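Local coordinates for protein arginyl-trna synthetase (Thermus thermophilus, PDB 1IQ0) that probably joins L-arginine to its cognate tRNA at the expense of ATP, as a monomeric class I aminoacyl-tRNA synthetase, at residues A[33-37]-A[507-511]; A[65-69]-A[80-86]; A[501-505]-A[542-547]. All blocks are in the same frame, centred on the assembly; numbering follows the deposited sequence.

Contact 1: residues A[33-37]-A[507-511]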
ATOM      1  N   PRO A  33     -17.944  -4.580 -30.356  1.00119.69           N
ATOM      2  CA  PRO A  33     -17.707  -3.299 -31.026  1.00115.05           C
ATOM      3  C   PRO A  33     -16.747  -2.342 -30.320  1.00109.85           C
ATOM      4  O   PRO A  33     -17.184  -1.433 -29.618  1.00110.59           O
ATOM      5  CB  PRO A  33     -19.111  -2.709 -31.139  1.00 81.27           C
ATOM      6  CG  PRO A  33     -19.964  -3.917 -31.294  1.00 81.43           C
ATOM      7  CD  PRO A  33     -19.392  -4.844 -30.250  1.00 84.84           C
ATOM      8  N   GLY A  34     -15.443  -2.545 -30.500  1.00 51.43           N
ATOM      9  CA  GLY A  34     -14.481  -1.644 -29.893  1.00 44.33           C
ATOM     10  C   GLY A  34     -13.539  -2.162 -28.823  1.00 39.74           C
ATOM     11  O   GLY A  34     -13.600  -3.316 -28.405  1.00 38.06           O
ATOM     12  N   ASP A  35     -12.662  -1.274 -28.366  1.00 35.64           N
ATOM     13  CA  ASP A  35     -11.681  -1.604 -27.351  1.00 33.80           C
ATOM     14  C   ASP A  35     -12.059  -1.023 -25.999  1.00 34.49           C
ATOM     15  O   ASP A  35     -11.848  -1.656 -24.959  1.00 32.78           O
ATOM     16  CB  ASP A  35     -10.317  -1.070 -27.776  1.00 31.09           C
ATOM     17  CG  ASP A  35      -9.913  -1.560 -29.154  1.00 29.02           C
ATOM     18  OD1 ASP A  35      -9.946  -2.787 -29.377  1.00 31.40           O
ATOM     19  OD2 ASP A  35      -9.562  -0.727 -30.012  1.00 27.03           O
ATOM     20  N   TYR A  36     -12.615   0.185 -26.025  1.00 42.67           N
ATOM     21  CA  TYR A  36     -13.025   0.883 -24.813  1.00 40.05           C
ATOM     22  C   TYR A  36     -14.456   1.385 -24.914  1.00 40.31           C
ATOM     23  O   TYR A  36     -14.944   1.702 -25.996  1.00 37.42           O
ATOM     24  CB  TYR A  36     -12.099   2.072 -24.543  1.00 38.47           C
ATOM     25  CG  TYR A  36     -10.682   1.682 -24.200  1.00 38.99           C
ATOM     26  CD1 TYR A  36      -9.633   1.942 -25.076  1.00 40.59           C
ATOM     27  CD2 TYR A  36     -10.394   1.040 -23.000  1.00 40.41           C
ATOM     28  CE1 TYR A  36      -8.323   1.568 -24.763  1.00 38.77           C
ATOM     29  CE2 TYR A  36      -9.097   0.664 -22.679  1.00 42.94           C
ATOM     30  CZ  TYR A  36      -8.066   0.931 -23.565  1.00 42.70           C
ATOM     31  OH  TYR A  36      -6.784   0.556 -23.241  1.00 46.76           O
ATOM     32  N   GLY A  37     -15.124   1.463 -23.773  1.00 38.31           N
ATOM     33  CA  GLY A  37     -16.492   1.932 -23.760  1.00 38.87           C
ATOM     34  C   GLY A  37     -16.830   2.686 -22.493  1.00 40.64           C
ATOM     35  O   GLY A  37     -16.172   2.543 -21.459  1.00 37.76           O
ATOM     36  N   LEU A 507      -2.818  -3.825 -26.257  1.00 19.58           N
ATOM     37  CA  LEU A 507      -3.995  -3.281 -25.591  1.00 20.86           C
ATOM     38  C   LEU A 507      -3.961  -3.531 -24.080  1.00 23.81           C
ATOM     39  O   LEU A 507      -4.327  -2.651 -23.294  1.00 23.27           O
ATOM     40  CB  LEU A 507      -5.259  -3.873 -26.205  1.00 23.75           C
ATOM     41  CG  LEU A 507      -6.624  -3.294 -25.829  1.00 23.89           C
ATOM     42  CD1 LEU A 507      -6.641  -1.771 -25.972  1.00 24.65           C
ATOM     43  CD2 LEU A 507      -7.672  -3.935 -26.745  1.00 23.90           C
ATOM     44  N   ASP A 508      -3.523  -4.717 -23.658  1.00 26.90           N
ATOM     45  CA  ASP A 508      -3.446  -4.978 -22.221  1.00 25.52           C
ATOM     46  C   ASP A 508      -2.410  -4.053 -21.597  1.00 27.10           C
ATOM     47  O   ASP A 508      -2.546  -3.639 -20.447  1.00 27.61           O
ATOM     48  CB  ASP A 508      -3.092  -6.432 -21.942  1.00 20.67           C
ATOM     49  CG  ASP A 508      -4.236  -7.364 -22.258  1.00 24.93           C
ATOM     50  OD1 ASP A 508      -5.397  -6.936 -22.090  1.00 27.48           O
ATOM     51  OD2 ASP A 508      -3.977  -8.513 -22.668  1.00 26.17           O
ATOM     52  N   LEU A 509      -1.380  -3.717 -22.369  1.00 21.53           N
ATOM     53  CA  LEU A 509      -0.341  -2.818 -21.891  1.00 23.42           C
ATOM     54  C   LEU A 509      -0.874  -1.392 -21.688  1.00 23.52           C
ATOM     55  O   LEU A 509      -0.355  -0.644 -20.857  1.00 25.49           O
ATOM     56  CB  LEU A 509       0.828  -2.803 -22.874  1.00 20.74           C
ATOM     57  CG  LEU A 509       1.783  -3.994 -22.754  1.00 20.73           C
ATOM     58  CD1 LEU A 509       2.710  -4.049 -23.963  1.00 20.37           C
ATOM     59  CD2 LEU A 509       2.582  -3.862 -21.463  1.00 18.52           C
ATOM     60  N   LEU A 510      -1.907  -1.023 -22.439  1.00 23.23           N
ATOM     61  CA  LEU A 510      -2.480   0.314 -22.334  1.00 24.85           C
ATOM     62  C   LEU A 510      -3.282   0.510 -21.049  1.00 22.20           C
ATOM     63  O   LEU A 510      -3.667   1.633 -20.733  1.00 23.71           O
ATOM     64  CB  LEU A 510      -3.386   0.627 -23.534  1.00 25.36           C
ATOM     65  CG  LEU A 510      -2.799   0.665 -24.952  1.00 27.02           C
ATOM     66  CD1 LEU A 510      -3.766   1.410 -25.857  1.00 30.31           C
ATOM     67  CD2 LEU A 510      -1.465   1.364 -24.968  1.00 23.97           C
ATOM     68  N   ASP A 511      -3.521  -0.572 -20.315  1.00 25.82           N
ATOM     69  CA  ASP A 511      -4.283  -0.498 -19.072  1.00 24.66           C
ATOM     70  C   ASP A 511      -3.426  -0.340 -17.825  1.00 26.33           C
ATOM     71  O   ASP A 511      -3.952  -0.181 -16.726  1.00 28.74           O
ATOM     72  CB  ASP A 511      -5.159  -1.740 -18.909  1.00 21.80           C
ATOM     73  CG  ASP A 511      -6.206  -1.850 -19.982  1.00 25.89           C
ATOM     74  OD1 ASP A 511      -6.718  -0.800 -20.417  1.00 28.14           O
ATOM     75  OD2 ASP A 511      -6.535  -2.982 -20.383  1.00 25.63           O
TER
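The ring of Tyr36 meets Asp511 edge-on: OD1 lies in the ring plane at the edge, on the CE2 side of the hydroxyl, and ring and carboxylate planes stand 81° apart. Leu507 CD1 comes up obliquely, 3.9 Å from Tyr36 CZ. The contact joins the N-terminal domain of arginyl-tRNA synthetase to the helical DALR anticodon-binding domain, and on the N-terminal side it is built on a classic beta bulge, where Asp35 and Tyr36 both face Phe80 of the adjoining strand. The bulge presents two consecutive side chains to the end of helix 500-509. Tyr36 sets out with CG anti to its carbonyl carbon (chi1 -67°), and the ring then runs past Leu507 in the opposite direction to that side chain, so that the phenol oxygen ends beside Leu510 and Asp511. There Tyr36 OH donates a hydrogen bond to Asp511 OD1 at 3.1 Å, reaching the oxygen from above the carboxylate, 40° out of its plane. The same carboxylate is gripped by two arginines, Arg3 at OD1 and Arg27 at OD2, so the uncharged phenol adds a hydrogen bond to a buried ionic cluster whose positive charges would be expected to favour the ionised acid. Leu507 forks between the two bulge residues: CD1 goes to the tyrosine, while CD2 rests against Asp35, 3.7 Å from its OD1; the other oxygen, OD2, takes a salt bridge from Arg503 and a hydrogen bond from Leu82 N. Leu510 crosses the tyrosine at about a right angle, its CB 3.4 Å from Tyr36 OH.

Contact 2: residues A[65-69]-A[80-86]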
ATOM      1  N   PRO A  65     -10.357  11.923 -30.588  1.00 30.52           N
ATOM      2  CA  PRO A  65      -8.910  12.114 -30.443  1.00 28.49           C
ATOM      3  C   PRO A  65      -8.324  11.408 -31.670  1.00 28.10           C
ATOM      4  O   PRO A  65      -8.949  10.481 -32.195  1.00 26.96           O
ATOM      5  CB  PRO A  65      -8.592  11.374 -29.149  1.00 26.24           C
ATOM      6  CG  PRO A  65      -9.864  11.521 -28.353  1.00 27.58           C
ATOM      7  CD  PRO A  65     -10.931  11.270 -29.398  1.00 27.53           C
ATOM      8  N   GLU A  66      -7.148  11.830 -32.131  1.00 31.85           N
ATOM      9  CA  GLU A  66      -6.549  11.222 -33.320  1.00 34.35           C
ATOM     10  C   GLU A  66      -6.295   9.720 -33.218  1.00 33.52           C
ATOM     11  O   GLU A  66      -6.124   9.053 -34.236  1.00 34.91           O
ATOM     12  CB  GLU A  66      -5.242  11.948 -33.705  1.00 33.89           C
ATOM     13  CG  GLU A  66      -4.085  11.843 -32.705  1.00 38.47           C
ATOM     14  CD  GLU A  66      -3.399  10.483 -32.721  1.00 42.31           C
ATOM     15  OE1 GLU A  66      -3.130   9.959 -33.824  1.00 41.94           O
ATOM     16  OE2 GLU A  66      -3.114   9.942 -31.631  1.00 41.91           O
ATOM     17  N   PHE A  67      -6.282   9.179 -32.002  1.00 36.13           N
ATOM     18  CA  PHE A  67      -6.031   7.752 -31.834  1.00 34.11           C
ATOM     19  C   PHE A  67      -7.293   6.899 -31.886  1.00 33.92           C
ATOM     20  O   PHE A  67      -7.215   5.670 -31.835  1.00 34.01           O
ATOM     21  CB  PHE A  67      -5.253   7.490 -30.531  1.00 32.40           C
ATOM     22  CG  PHE A  67      -5.913   8.036 -29.291  1.00 33.92           C
ATOM     23  CD1 PHE A  67      -7.028   7.410 -28.742  1.00 31.63           C
ATOM     24  CD2 PHE A  67      -5.410   9.176 -28.666  1.00 32.25           C
ATOM     25  CE1 PHE A  67      -7.635   7.909 -27.583  1.00 30.34           C
ATOM     26  CE2 PHE A  67      -6.007   9.684 -27.508  1.00 33.54           C
ATOM     27  CZ  PHE A  67      -7.124   9.046 -26.966  1.00 31.04           C
ATOM     28  N   VAL A  68      -8.451   7.541 -32.003  1.00 26.96           N
ATOM     29  CA  VAL A  68      -9.715   6.807 -32.079  1.00 27.53           C
ATOM     30  C   VAL A  68     -10.176   6.647 -33.528  1.00 30.09           C
ATOM     31  O   VAL A  68     -10.352   7.626 -34.257  1.00 30.82           O
ATOM     32  CB  VAL A  68     -10.833   7.501 -31.269  1.00 28.62           C
ATOM     33  CG1 VAL A  68     -12.160   6.767 -31.469  1.00 24.35           C
ATOM     34  CG2 VAL A  68     -10.467   7.506 -29.788  1.00 27.07           C
ATOM     35  N   GLU A  69     -10.363   5.396 -33.932  1.00 32.58           N
ATOM     36  CA  GLU A  69     -10.787   5.062 -35.285  1.00 35.20           C
ATOM     37  C   GLU A  69     -12.259   5.393 -35.508  1.00 31.80           C
ATOM     38  O   GLU A  69     -12.617   6.029 -36.498  1.00 28.06           O
ATOM     39  CB  GLU A  69     -10.560   3.567 -35.538  1.00 44.28           C
ATOM     40  CG  GLU A  69     -10.931   3.070 -36.933  1.00 57.35           C
ATOM     41  CD  GLU A  69      -9.795   3.203 -37.929  1.00 59.01           C
ATOM     42  OE1 GLU A  69      -9.519   4.330 -38.389  1.00 61.74           O
ATOM     43  OE2 GLU A  69      -9.168   2.169 -38.243  1.00 65.06           O
ATOM     44  N   PHE A  80     -15.489   2.678 -28.269  1.00 33.75           N
ATOM     45  CA  PHE A  80     -14.483   3.267 -29.133  1.00 32.80           C
ATOM     46  C   PHE A  80     -13.515   2.229 -29.677  1.00 33.05           C
ATOM     47  O   PHE A  80     -12.934   1.441 -28.923  1.00 33.11           O
ATOM     48  CB  PHE A  80     -13.684   4.335 -28.378  1.00 32.78           C
ATOM     49  CG  PHE A  80     -14.532   5.397 -27.750  1.00 30.35           C
ATOM     50  CD1 PHE A  80     -15.147   5.176 -26.521  1.00 33.54           C
ATOM     51  CD2 PHE A  80     -14.733   6.613 -28.395  1.00 33.68           C
ATOM     52  CE1 PHE A  80     -15.954   6.158 -25.940  1.00 33.28           C
ATOM     53  CE2 PHE A  80     -15.537   7.603 -27.826  1.00 33.63           C
ATOM     54  CZ  PHE A  80     -16.149   7.375 -26.594  1.00 30.92           C
ATOM     55  N   ARG A  81     -13.348   2.230 -30.992  1.00 27.08           N
ATOM     56  CA  ARG A  81     -12.416   1.323 -31.630  1.00 27.76           C
ATOM     57  C   ARG A  81     -11.192   2.188 -31.912  1.00 27.83           C
ATOM     58  O   ARG A  81     -11.303   3.234 -32.549  1.00 27.38           O
ATOM     59  CB  ARG A  81     -13.009   0.758 -32.925  1.00 40.22           C
ATOM     60  CG  ARG A  81     -12.089  -0.220 -33.669  1.00 43.80           C
ATOM     61  CD  ARG A  81     -12.897  -1.227 -34.485  1.00 48.86           C
ATOM     62  NE  ARG A  81     -14.035  -0.599 -35.154  1.00 49.98           N
ATOM     63  CZ  ARG A  81     -13.941   0.200 -36.211  1.00 51.13           C
ATOM     64  NH1 ARG A  81     -12.757   0.474 -36.742  1.00 51.50           N
ATOM     65  NH2 ARG A  81     -15.038   0.744 -36.725  1.00 49.14           N
ATOM     66  N   LEU A  82     -10.035   1.758 -31.415  1.00 31.59           N
ATOM     67  CA  LEU A  82      -8.802   2.508 -31.589  1.00 31.33           C
ATOM     68  C   LEU A  82      -8.110   2.226 -32.912  1.00 31.22           C
ATOM     69  O   LEU A  82      -8.292   1.166 -33.508  1.00 31.86           O
ATOM     70  CB  LEU A  82      -7.835   2.190 -30.440  1.00 28.76           C
ATOM     71  CG  LEU A  82      -8.334   2.469 -29.013  1.00 33.53           C
ATOM     72  CD1 LEU A  82      -7.242   2.125 -28.010  1.00 32.32           C
ATOM     73  CD2 LEU A  82      -8.740   3.939 -28.875  1.00 30.75           C
ATOM     74  N   ARG A  83      -7.328   3.189 -33.386  1.00 21.83           N
ATOM     75  CA  ARG A  83      -6.578   2.973 -34.612  1.00 26.83           C
ATOM     76  C   ARG A  83      -5.432   2.065 -34.178  1.00 25.61           C
ATOM     77  O   ARG A  83      -4.683   2.386 -33.250  1.00 26.70           O
ATOM     78  CB  ARG A  83      -6.023   4.287 -35.170  1.00 36.15           C
ATOM     79  CG  ARG A  83      -7.077   5.267 -35.656  1.00 43.90           C
ATOM     80  CD  ARG A  83      -6.441   6.321 -36.544  1.00 50.72           C
ATOM     81  NE  ARG A  83      -5.262   6.905 -35.915  1.00 61.54           N
ATOM     82  CZ  ARG A  83      -4.410   7.722 -36.527  1.00 66.80           C
ATOM     83  NH1 ARG A  83      -4.606   8.060 -37.797  1.00 66.83           N
ATOM     84  NH2 ARG A  83      -3.357   8.194 -35.868  1.00 67.84           N
ATOM     85  N   THR A  84      -5.307   0.923 -34.834  1.00 30.29           N
ATOM     86  CA  THR A  84      -4.264  -0.031 -34.484  1.00 29.96           C
ATOM     87  C   THR A  84      -2.873   0.592 -34.356  1.00 31.85           C
ATOM     88  O   THR A  84      -2.170   0.339 -33.380  1.00 30.88           O
ATOM     89  CB  THR A  84      -4.258  -1.178 -35.494  1.00 28.20           C
ATOM     90  OG1 THR A  84      -5.534  -1.832 -35.438  1.00 26.31           O
ATOM     91  CG2 THR A  84      -3.154  -2.192 -35.173  1.00 26.83           C
ATOM     92  N   GLU A  85      -2.490   1.419 -35.324  1.00 29.45           N
ATOM     93  CA  GLU A  85      -1.183   2.066 -35.296  1.00 30.81           C
ATOM     94  C   GLU A  85      -0.989   2.912 -34.037  1.00 30.67           C
ATOM     95  O   GLU A  85       0.031   2.793 -33.349  1.00 28.11           O
ATOM     96  CB  GLU A  85      -1.006   2.953 -36.525  1.00 55.47           C
ATOM     97  CG  GLU A  85       0.323   3.685 -36.558  1.00 69.35           C
ATOM     98  CD  GLU A  85       0.392   4.726 -37.657  1.00 78.11           C
ATOM     99  OE1 GLU A  85       1.458   5.357 -37.811  1.00 84.12           O
ATOM    100  OE2 GLU A  85      -0.621   4.917 -38.365  1.00 82.86           O
ATOM    101  N   ALA A  86      -1.965   3.770 -33.745  1.00 29.79           N
ATOM    102  CA  ALA A  86      -1.894   4.636 -32.574  1.00 28.94           C
ATOM    103  C   ALA A  86      -1.846   3.791 -31.308  1.00 27.88           C
ATOM    104  O   ALA A  86      -1.118   4.102 -30.369  1.00 30.28           O
ATOM    105  CB  ALA A  86      -3.103   5.577 -32.538  1.00 26.66           C
TER
HETATM  106  O   HOH W   1      -7.075   0.740 -37.273  1.00 36.14           O
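Glu66 and Arg83 reach each other through bent chains. Glu66 CG sits between its backbone N and carbonyl carbon (chi1 65°), and a second bend at chi2 curls the carboxylate back to Arg83, where OE1 forms a salt bridge with NH2 at 2.7 Å. The two charged planes are 83° apart, so one oxygen meets one nitrogen and the bridge is not the two-pronged coplanar kind. The guanidinium of Arg83 lies across the backbone of the turn, one face over Glu66 O. The ring of Phe67 takes Pro65 CB on one face and Leu82 CD2 at an edge, 3.9 Å from Phe67 CD1. At the base of that side chain, Phe67 CB presses on Ala86 CB at 3.5 Å. These residues lie where a type I turn, Pro65 to Val68, leads into the antiparallel beta hairpin of strands 68-74 and 77-82. Val68 and Leu82 form a non-hydrogen-bonded pair. Flanking it, Arg83 N donates a nearly straight bond to Phe67 O (2.9 Å, 175°), whereas Glu69 N approaches Arg81 O within the carbonyl plane at 2.7 Å but through a bent N-H...O bond. Arg83 is also the N-cap of helix 84-92, whose first N-H, on Thr84, gives a hydrogen bond to a water that in turn donates to Glu69 OE2. Glu69 CG lies 3.2 Å from Arg81 NH1, and the bend at chi2 beyond it swings the carboxylate toward Arg83 CG and the water, while Arg81 NH2 forms a salt bridge with Glu70 OE2. Val68 CG1 touches the edge of the Phe80 ring at CD2, 4.0 Å away.

Contact 3: residues A[501-505]-A[542-547]; sequences YERAL and YYNARE
Tyr542 reaches across to helix 500-509 with CG anti to its backbone N (chi1 176°), pointing the ring from CB into the groove between Tyr501 and Leu505. Just past CB, the ring carbon CG lies 3.7 Å from Leu505 CD2, which sits over one face in a CH-pi contact, 3.6 Å from the centroid and 15° off the normal, displaced toward CD2 of the ring. On the CD1 side, CE1 packs against Tyr501 CB at 3.6 Å. At the tip, Tyr542 OH donates at 2.6 Å to Glu502 OE1, which accepts through its anti lone pair; carboxylate and ring planes are 71° apart. Glu502 is fixed further by Arg566 at OE1 and Thr499 at OE2, so a buried acid is held from several sides. A phenylalanine in place of Tyr542 would keep the ring packing but would probably leave Glu502 OE1 without its phenol donor, relying on Arg566. Tyr501 makes a second phenol-acid bond: its OH donates to Glu547 OE2 at 2.5 Å, on the anti side of that oxygen, and Ala545 CB lies against Tyr501 CE2 at 3.4 Å. The contact thus pins the end of helix 525-544 and the short strand 546-547 to helix 500-509 within the DALR anticodon-binding domain, with helix 562-583 packed against Glu502, Leu505 and Tyr542.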
ATOM      1  N   TYR A 501      -2.263 -10.811 -32.522  1.00 23.21           N
ATOM      2  CA  TYR A 501      -1.553 -11.170 -31.290  1.00 19.25           C
ATOM      3  C   TYR A 501      -0.838  -9.952 -30.717  1.00 17.38           C
ATOM      4  O   TYR A 501      -0.848  -9.736 -29.505  1.00 19.27           O
ATOM      5  CB  TYR A 501      -0.508 -12.262 -31.538  1.00 17.99           C
ATOM      6  CG  TYR A 501      -1.072 -13.642 -31.801  1.00 18.55           C
ATOM      7  CD1 TYR A 501      -1.136 -14.154 -33.096  1.00 22.45           C
ATOM      8  CD2 TYR A 501      -1.520 -14.444 -30.751  1.00 14.58           C
ATOM      9  CE1 TYR A 501      -1.631 -15.439 -33.341  1.00 21.30           C
ATOM     10  CE2 TYR A 501      -2.015 -15.729 -30.984  1.00 18.89           C
ATOM     11  CZ  TYR A 501      -2.064 -16.219 -32.285  1.00 22.94           C
ATOM     12  OH  TYR A 501      -2.537 -17.489 -32.516  1.00 26.00           O
ATOM     13  N   GLU A 502      -0.190  -9.174 -31.583  1.00 15.83           N
ATOM     14  CA  GLU A 502       0.509  -7.974 -31.136  1.00 16.34           C
ATOM     15  C   GLU A 502      -0.511  -6.959 -30.618  1.00 18.70           C
ATOM     16  O   GLU A 502      -0.308  -6.340 -29.576  1.00 18.62           O
ATOM     17  CB  GLU A 502       1.302  -7.333 -32.284  1.00 19.74           C
ATOM     18  CG  GLU A 502       2.641  -7.984 -32.587  1.00 21.14           C
ATOM     19  CD  GLU A 502       2.496  -9.408 -33.071  1.00 26.24           C
ATOM     20  OE1 GLU A 502       3.037 -10.309 -32.397  1.00 22.80           O
ATOM     21  OE2 GLU A 502       1.838  -9.625 -34.121  1.00 28.21           O
ATOM     22  N   ARG A 503      -1.607  -6.803 -31.354  1.00 23.03           N
ATOM     23  CA  ARG A 503      -2.647  -5.849 -30.986  1.00 22.26           C
ATOM     24  C   ARG A 503      -3.259  -6.155 -29.627  1.00 20.44           C
ATOM     25  O   ARG A 503      -3.350  -5.280 -28.771  1.00 23.21           O
ATOM     26  CB  ARG A 503      -3.745  -5.828 -32.054  1.00 34.37           C
ATOM     27  CG  ARG A 503      -4.835  -4.795 -31.787  1.00 42.16           C
ATOM     28  CD  ARG A 503      -5.971  -4.884 -32.796  1.00 42.93           C
ATOM     29  NE  ARG A 503      -7.147  -4.140 -32.346  1.00 49.09           N
ATOM     30  CZ  ARG A 503      -7.235  -2.815 -32.322  1.00 43.34           C
ATOM     31  NH1 ARG A 503      -6.214  -2.076 -32.732  1.00 46.47           N
ATOM     32  NH2 ARG A 503      -8.337  -2.228 -31.880  1.00 38.34           N
ATOM     33  N   ALA A 504      -3.680  -7.401 -29.433  1.00 17.46           N
ATOM     34  CA  ALA A 504      -4.287  -7.821 -28.175  1.00 16.76           C
ATOM     35  C   ALA A 504      -3.351  -7.588 -26.989  1.00 23.18           C
ATOM     36  O   ALA A 504      -3.778  -7.107 -25.945  1.00 21.82           O
ATOM     37  CB  ALA A 504      -4.684  -9.301 -28.251  1.00 18.14           C
ATOM     38  N   LEU A 505      -2.077  -7.932 -27.143  1.00 22.02           N
ATOM     39  CA  LEU A 505      -1.116  -7.741 -26.063  1.00 23.14           C
ATOM     40  C   LEU A 505      -0.856  -6.257 -25.803  1.00 23.39           C
ATOM     41  O   LEU A 505      -0.802  -5.820 -24.658  1.00 22.97           O
ATOM     42  CB  LEU A 505       0.206  -8.438 -26.385  1.00 23.67           C
ATOM     43  CG  LEU A 505       1.326  -8.243 -25.354  1.00 22.63           C
ATOM     44  CD1 LEU A 505       0.852  -8.698 -23.969  1.00 21.21           C
ATOM     45  CD2 LEU A 505       2.546  -9.038 -25.780  1.00 24.09           C
ATOM     46  N   TYR A 542       0.356 -15.159 -25.113  1.00 19.72           N
ATOM     47  CA  TYR A 542       0.992 -14.601 -26.295  1.00 19.67           C
ATOM     48  C   TYR A 542       2.241 -15.423 -26.639  1.00 23.80           C
ATOM     49  O   TYR A 542       2.415 -15.858 -27.775  1.00 23.05           O
ATOM     50  CB  TYR A 542       1.379 -13.146 -26.022  1.00 20.73           C
ATOM     51  CG  TYR A 542       2.148 -12.461 -27.129  1.00 19.48           C
ATOM     52  CD1 TYR A 542       1.504 -12.030 -28.295  1.00 23.30           C
ATOM     53  CD2 TYR A 542       3.516 -12.207 -26.996  1.00 21.90           C
ATOM     54  CE1 TYR A 542       2.198 -11.359 -29.292  1.00 23.10           C
ATOM     55  CE2 TYR A 542       4.221 -11.539 -27.988  1.00 22.03           C
ATOM     56  CZ  TYR A 542       3.554 -11.115 -29.136  1.00 20.55           C
ATOM     57  OH  TYR A 542       4.243 -10.430 -30.111  1.00 23.10           O
ATOM     58  N   TYR A 543       3.099 -15.647 -25.647  1.00 16.03           N
ATOM     59  CA  TYR A 543       4.331 -16.411 -25.855  1.00 17.22           C
ATOM     60  C   TYR A 543       4.080 -17.866 -26.275  1.00 19.17           C
ATOM     61  O   TYR A 543       4.762 -18.392 -27.152  1.00 23.97           O
ATOM     62  CB  TYR A 543       5.168 -16.411 -24.579  1.00 16.62           C
ATOM     63  CG  TYR A 543       6.468 -17.189 -24.693  1.00 16.23           C
ATOM     64  CD1 TYR A 543       7.631 -16.577 -25.161  1.00 19.71           C
ATOM     65  CD2 TYR A 543       6.534 -18.532 -24.315  1.00 16.88           C
ATOM     66  CE1 TYR A 543       8.825 -17.275 -25.246  1.00 18.47           C
ATOM     67  CE2 TYR A 543       7.733 -19.246 -24.400  1.00 20.13           C
ATOM     68  CZ  TYR A 543       8.871 -18.607 -24.866  1.00 20.00           C
ATOM     69  OH  TYR A 543      10.052 -19.300 -24.965  1.00 26.02           O
ATOM     70  N   ASN A 544       3.103 -18.503 -25.637  1.00 17.64           N
ATOM     71  CA  ASN A 544       2.773 -19.894 -25.913  1.00 18.34           C
ATOM     72  C   ASN A 544       1.949 -20.178 -27.168  1.00 20.32           C
ATOM     73  O   ASN A 544       1.847 -21.331 -27.576  1.00 22.15           O
ATOM     74  CB  ASN A 544       2.039 -20.511 -24.711  1.00 17.64           C
ATOM     75  CG  ASN A 544       2.895 -20.550 -23.463  1.00 24.58           C
ATOM     76  OD1 ASN A 544       4.095 -20.816 -23.528  1.00 27.33           O
ATOM     77  ND2 ASN A 544       2.279 -20.295 -22.314  1.00 25.04           N
ATOM     78  N   ALA A 545       1.360 -19.151 -27.772  1.00 18.72           N
ATOM     79  CA  ALA A 545       0.521 -19.352 -28.954  1.00 16.91           C
ATOM     80  C   ALA A 545       1.195 -20.169 -30.053  1.00 20.76           C
ATOM     81  O   ALA A 545       2.373 -19.967 -30.359  1.00 19.57           O
ATOM     82  CB  ALA A 545       0.075 -18.005 -29.516  1.00 16.66           C
ATOM     83  N   ARG A 546       0.428 -21.090 -30.635  1.00 25.23           N
ATOM     84  CA  ARG A 546       0.889 -21.951 -31.719  1.00 27.73           C
ATOM     85  C   ARG A 546      -0.240 -22.123 -32.738  1.00 30.83           C
ATOM     86  O   ARG A 546      -1.420 -22.048 -32.387  1.00 30.14           O
ATOM     87  CB  ARG A 546       1.300 -23.335 -31.189  1.00 22.71           C
ATOM     88  CG  ARG A 546       2.560 -23.339 -30.313  1.00 23.59           C
ATOM     89  CD  ARG A 546       2.876 -24.746 -29.803  1.00 25.65           C
ATOM     90  NE  ARG A 546       3.290 -25.650 -30.880  1.00 24.55           N
ATOM     91  CZ  ARG A 546       4.482 -25.621 -31.474  1.00 23.67           C
ATOM     92  NH1 ARG A 546       5.403 -24.737 -31.100  1.00 17.29           N
ATOM     93  NH2 ARG A 546       4.752 -26.470 -32.458  1.00 21.12           N
ATOM     94  N   GLU A 547       0.135 -22.345 -33.996  1.00 23.82           N
ATOM     95  CA  GLU A 547      -0.811 -22.555 -35.085  1.00 25.44           C
ATOM     96  C   GLU A 547      -0.112 -23.307 -36.212  1.00 25.70           C
ATOM     97  O   GLU A 547       1.057 -23.045 -36.515  1.00 24.14           O
ATOM     98  CB  GLU A 547      -1.336 -21.225 -35.639  1.00 34.10           C
ATOM     99  CG  GLU A 547      -2.285 -20.472 -34.722  1.00 44.39           C
ATOM    100  CD  GLU A 547      -2.949 -19.299 -35.425  1.00 49.37           C
ATOM    101  OE1 GLU A 547      -3.600 -19.532 -36.469  1.00 56.11           O
ATOM    102  OE2 GLU A 547      -2.822 -18.151 -34.941  1.00 44.33           O
TER

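How the contacts relate
Contacts 1 and 3 share helix 500-509, their centres about 16 Å apart: contact 3 ties its beginning to helix 525-544, contact 1 ties its end to the N-terminal domain. Contact 2 is nested in the chain loop closed by contact 1, centres about 10 Å apart, and the two meet in one sheet, where strands 36-39 and 77-82 are neighbours; Tyr36 CE1 also packs on Leu82 CD1 at 3.5 Å. Arg503 bridges contacts 1 and 3 through a salt bridge from NH2 to Asp35 OD2, 2.7 Å long. Contact 2 closes along the chain before contact 3 opens, their centres about 21 Å apart. None of the three includes a residue of the 'HIGH' motif, Val112 to His122.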